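Local atomic coordinates of spindle pole body component (Chaetomium thermophilum, PDB entry 6L82), a protein that probably binds gamma-tubulin and microtubule minus ends as a GCP5-type member of the gamma-tubulin complex protein family, represented here by its N-terminal part. Residues A[93-96]-A[97-100]; A[36-39]-A[40-44]. All blocks are in the same frame, centred on the assembly; numbering follows the deposited sequence.

Interaction 1 (A[93-96]-A[97-100]); sequences NQFT and PELL
T96 meets P97 and L100 at the start of helix 96-106, where N93 and T96 form a capping box and a type I turn runs from N93 to T96. The T96 side chain serves both the cap and the first turn. Its CB presses on P97 CD at 3.4 Å, tighter than usual for two carbons. From there OG1, beside the backbone N and opposite the carbonyl carbon (chi1 -44°), accepts the N-H of N93 at 2.9 Å in a nearly straight bond (171°). The other branch, CG2, runs side by side with L100, 4.2 Å from L100 CD1, and T96 also touches L88 of helix 75-88. In the return half of the box N93 OD1 accepts weak, bent hydrogen bonds from F95 N (3.0 Å) and T96 N, so one amide oxygen serves two backbone N-H groups where the helix starts. P97 brings no N-H of its own, and the regular bonding begins with L99 N to F95 O and L100 N to T96 O. Q94 CG lies over the centre of one face of the F95 ring, 3.7 Å above its plane. L99 CG rests on F95 O at 3.3 Å.

Interaction 2 (A[36-39]-A[40-44]); sequences ACRD and FVLRS
A salt bridge between residues four apart, D39 and R43, spans one turn of helix 31-45. D39 OD2 receives R43 NH2 at 3.0 Å with an N-H...O angle of 156°, using its syn lone pair. The oxygen lies near the plane of the guanidinium, at its edge, while the carboxylate itself is turned 68° from that plane. R43 gets there by a bend at chi3 (-76°), which folds its end back toward the preceding turn. Replacing D39 by an alanine would probably leave the R43 guanidinium without its acidic mate and free to swing away from the helix. The backbone keeps the alpha-helical i to i+4 pattern, with R43 N bonded to D39 O and F40 N to A36 O at 2.9 Å. Elsewhere on this helix, which packs against helix 5-23, L42 CD1 lies over one face of the R38 guanidinium, 4.1 Å from R38 NE. L42 also touches L9 and L12, and R38 NE makes a weak hydrogen bond to G13 O. V41 CG2 approaches C37 O at 3.2 Å. Farther along, F40 O accepts twice from S44: the hydroxyl OG at 2.7 Å and the backbone N at 3.0 Å reach it from opposite faces of the carbonyl plane.

In the fold
Interaction 2 comes first along the chain, on helix 31-45, and interaction 1 follows after helices 55-71 and 75-88, at the start of helix 96-106. Their centres lie 24 Å apart and their nearest atoms about 14 Å apart, so they do not touch; they also lie on different helices. Helix 31-45 packs on helix 5-23, whereas the beginning of helix 96-106 packs on helices 55-71 and 75-88. Residues of both contacts, among them D39, F40, L99 and L100, also pack against the chain of another protein. The two local helix contacts thus belong to separate helical groups of this N-terminal part, each meeting the partner chain.

Interaction 1 (A[93-96]-A[97-100])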
# COMPACT_ATOMS: atom_id res chain seq x y z
N ASN A 93 14.79 7.74 -3.47
CA ASN A 93 14.32 9.10 -3.76
C ASN A 93 13.40 9.54 -2.62
O ASN A 93 13.23 8.83 -1.61
CB ASN A 93 13.65 9.16 -5.14
CG ASN A 93 12.48 8.20 -5.28
OD1 ASN A 93 11.87 7.79 -4.30
ND2 ASN A 93 12.16 7.85 -6.52
N GLN A 94 12.78 10.71 -2.76
CA GLN A 94 11.95 11.22 -1.68
C GLN A 94 10.76 10.32 -1.39
O GLN A 94 10.21 10.38 -0.28
CB GLN A 94 11.46 12.64 -2.01
CG GLN A 94 10.54 12.69 -3.22
CD GLN A 94 10.34 14.11 -3.73
OE1 GLN A 94 10.15 15.04 -2.95
NE2 GLN A 94 10.37 14.27 -5.05
N PHE A 95 10.34 9.48 -2.33
CA PHE A 95 9.18 8.66 -2.07
C PHE A 95 9.52 7.31 -1.43
O PHE A 95 8.61 6.62 -0.95
CB PHE A 95 8.39 8.46 -3.37
CG PHE A 95 7.97 9.75 -4.04
CD1 PHE A 95 7.06 10.60 -3.43
CD2 PHE A 95 8.49 10.11 -5.28
CE1 PHE A 95 6.68 11.80 -4.04
CE2 PHE A 95 8.11 11.30 -5.90
CZ PHE A 95 7.20 12.15 -5.28
N THR A 96 10.80 6.91 -1.37
CA THR A 96 11.14 5.61 -0.79
C THR A 96 10.70 5.47 0.67
O THR A 96 10.03 4.47 0.99
CB THR A 96 12.64 5.34 -0.92
OG1 THR A 96 13.11 5.69 -2.23
CG2 THR A 96 12.92 3.85 -0.68
N PRO A 97 11.03 6.39 1.59
CA PRO A 97 10.57 6.19 2.99
C PRO A 97 9.07 6.04 3.11
O PRO A 97 8.59 5.25 3.94
CB PRO A 97 11.05 7.46 3.71
CG PRO A 97 12.12 8.03 2.84
CD PRO A 97 11.77 7.66 1.44
N GLU A 98 8.31 6.79 2.30
CA GLU A 98 6.85 6.70 2.37
C GLU A 98 6.38 5.32 1.95
O GLU A 98 5.46 4.76 2.54
CB GLU A 98 6.20 7.76 1.48
CG GLU A 98 6.59 9.20 1.76
CD GLU A 98 5.68 10.19 1.03
OE1 GLU A 98 4.48 9.89 0.84
OE2 GLU A 98 6.17 11.26 0.63
N LEU A 99 6.99 4.77 0.90
CA LEU A 99 6.57 3.46 0.41
C LEU A 99 6.87 2.38 1.43
O LEU A 99 6.07 1.46 1.63
CB LEU A 99 7.24 3.16 -0.92
CG LEU A 99 6.75 4.08 -2.04
CD1 LEU A 99 7.68 4.06 -3.26
CD2 LEU A 99 5.32 3.68 -2.41
N LEU A 100 8.03 2.47 2.09
CA LEU A 100 8.34 1.50 3.12
C LEU A 100 7.40 1.68 4.30
O LEU A 100 6.95 0.70 4.90
CB LEU A 100 9.80 1.60 3.55
CG LEU A 100 10.93 1.45 2.54
CD1 LEU A 100 12.27 2.01 3.03
CD2 LEU A 100 11.06 -0.03 2.16

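Interaction 2 (A[36-39]-A[40-44])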
# COMPACT_ATOMS: atom_id res chain seq x y z
N ALA A 36 -19.51 2.42 -4.44
CA ALA A 36 -19.47 2.86 -3.05
C ALA A 36 -18.06 2.73 -2.48
O ALA A 36 -17.61 3.62 -1.74
CB ALA A 36 -20.47 2.06 -2.21
N CYS A 37 -17.36 1.65 -2.83
CA CYS A 37 -15.96 1.49 -2.45
C CYS A 37 -15.10 2.60 -3.04
O CYS A 37 -14.19 3.13 -2.39
CB CYS A 37 -15.44 0.13 -2.90
SG CYS A 37 -16.18 -1.30 -2.06
N ARG A 38 -15.38 2.97 -4.28
CA ARG A 38 -14.56 3.98 -4.93
C ARG A 38 -14.79 5.36 -4.33
O ARG A 38 -13.85 6.13 -4.13
CB ARG A 38 -14.86 3.98 -6.41
CG ARG A 38 -14.65 5.24 -6.99
CD ARG A 38 -14.06 5.02 -8.31
NE ARG A 38 -13.67 6.11 -8.97
CZ ARG A 38 -14.44 6.78 -9.64
NH1 ARG A 38 -15.63 6.49 -9.70
NH2 ARG A 38 -14.03 7.77 -10.26
N ASP A 39 -16.05 5.70 -4.08
CA ASP A 39 -16.34 6.95 -3.38
C ASP A 39 -15.68 6.96 -2.01
O ASP A 39 -15.12 7.98 -1.59
CB ASP A 39 -17.85 7.14 -3.28
CG ASP A 39 -18.23 8.22 -2.32
OD1 ASP A 39 -18.17 9.40 -2.72
OD2 ASP A 39 -18.58 7.89 -1.15
N PHE A 40 -15.71 5.82 -1.30
CA PHE A 40 -15.02 5.73 -0.02
C PHE A 40 -13.54 6.01 -0.16
O PHE A 40 -12.94 6.64 0.73
CB PHE A 40 -15.22 4.35 0.61
CG PHE A 40 -14.16 3.98 1.61
CD1 PHE A 40 -14.10 4.61 2.84
CD2 PHE A 40 -13.20 3.04 1.30
CE1 PHE A 40 -13.12 4.28 3.75
CE2 PHE A 40 -12.23 2.71 2.21
CZ PHE A 40 -12.19 3.34 3.43
N VAL A 41 -12.91 5.55 -1.25
CA VAL A 41 -11.46 5.72 -1.35
C VAL A 41 -11.11 7.18 -1.59
O VAL A 41 -10.18 7.73 -0.97
CB VAL A 41 -10.87 4.84 -2.46
CG1 VAL A 41 -9.41 5.18 -2.64
CG2 VAL A 41 -11.03 3.38 -2.14
N LEU A 42 -11.85 7.84 -2.47
CA LEU A 42 -11.58 9.25 -2.77
C LEU A 42 -11.87 10.13 -1.57
O LEU A 42 -11.15 11.10 -1.31
CB LEU A 42 -12.41 9.68 -3.96
CG LEU A 42 -11.99 9.00 -5.26
CD1 LEU A 42 -13.11 9.10 -6.26
CD2 LEU A 42 -10.74 9.66 -5.76
N ARG A 43 -12.93 9.81 -0.82
CA ARG A 43 -13.26 10.59 0.37
C ARG A 43 -12.19 10.43 1.46
O ARG A 43 -11.80 11.42 2.08
CB ARG A 43 -14.63 10.17 0.89
CG ARG A 43 -15.51 11.34 1.29
CD ARG A 43 -16.64 10.87 2.20
NE ARG A 43 -17.68 10.17 1.46
CZ ARG A 43 -18.89 9.92 1.95
NH1 ARG A 43 -19.21 10.30 3.19
NH2 ARG A 43 -19.79 9.28 1.21
N SER A 44 -11.70 9.21 1.69
CA SER A 44 -10.72 9.01 2.76
C SER A 44 -9.41 9.74 2.49
O SER A 44 -8.77 10.23 3.42
CB SER A 44 -10.45 7.52 2.97
OG SER A 44 -11.67 6.81 3.07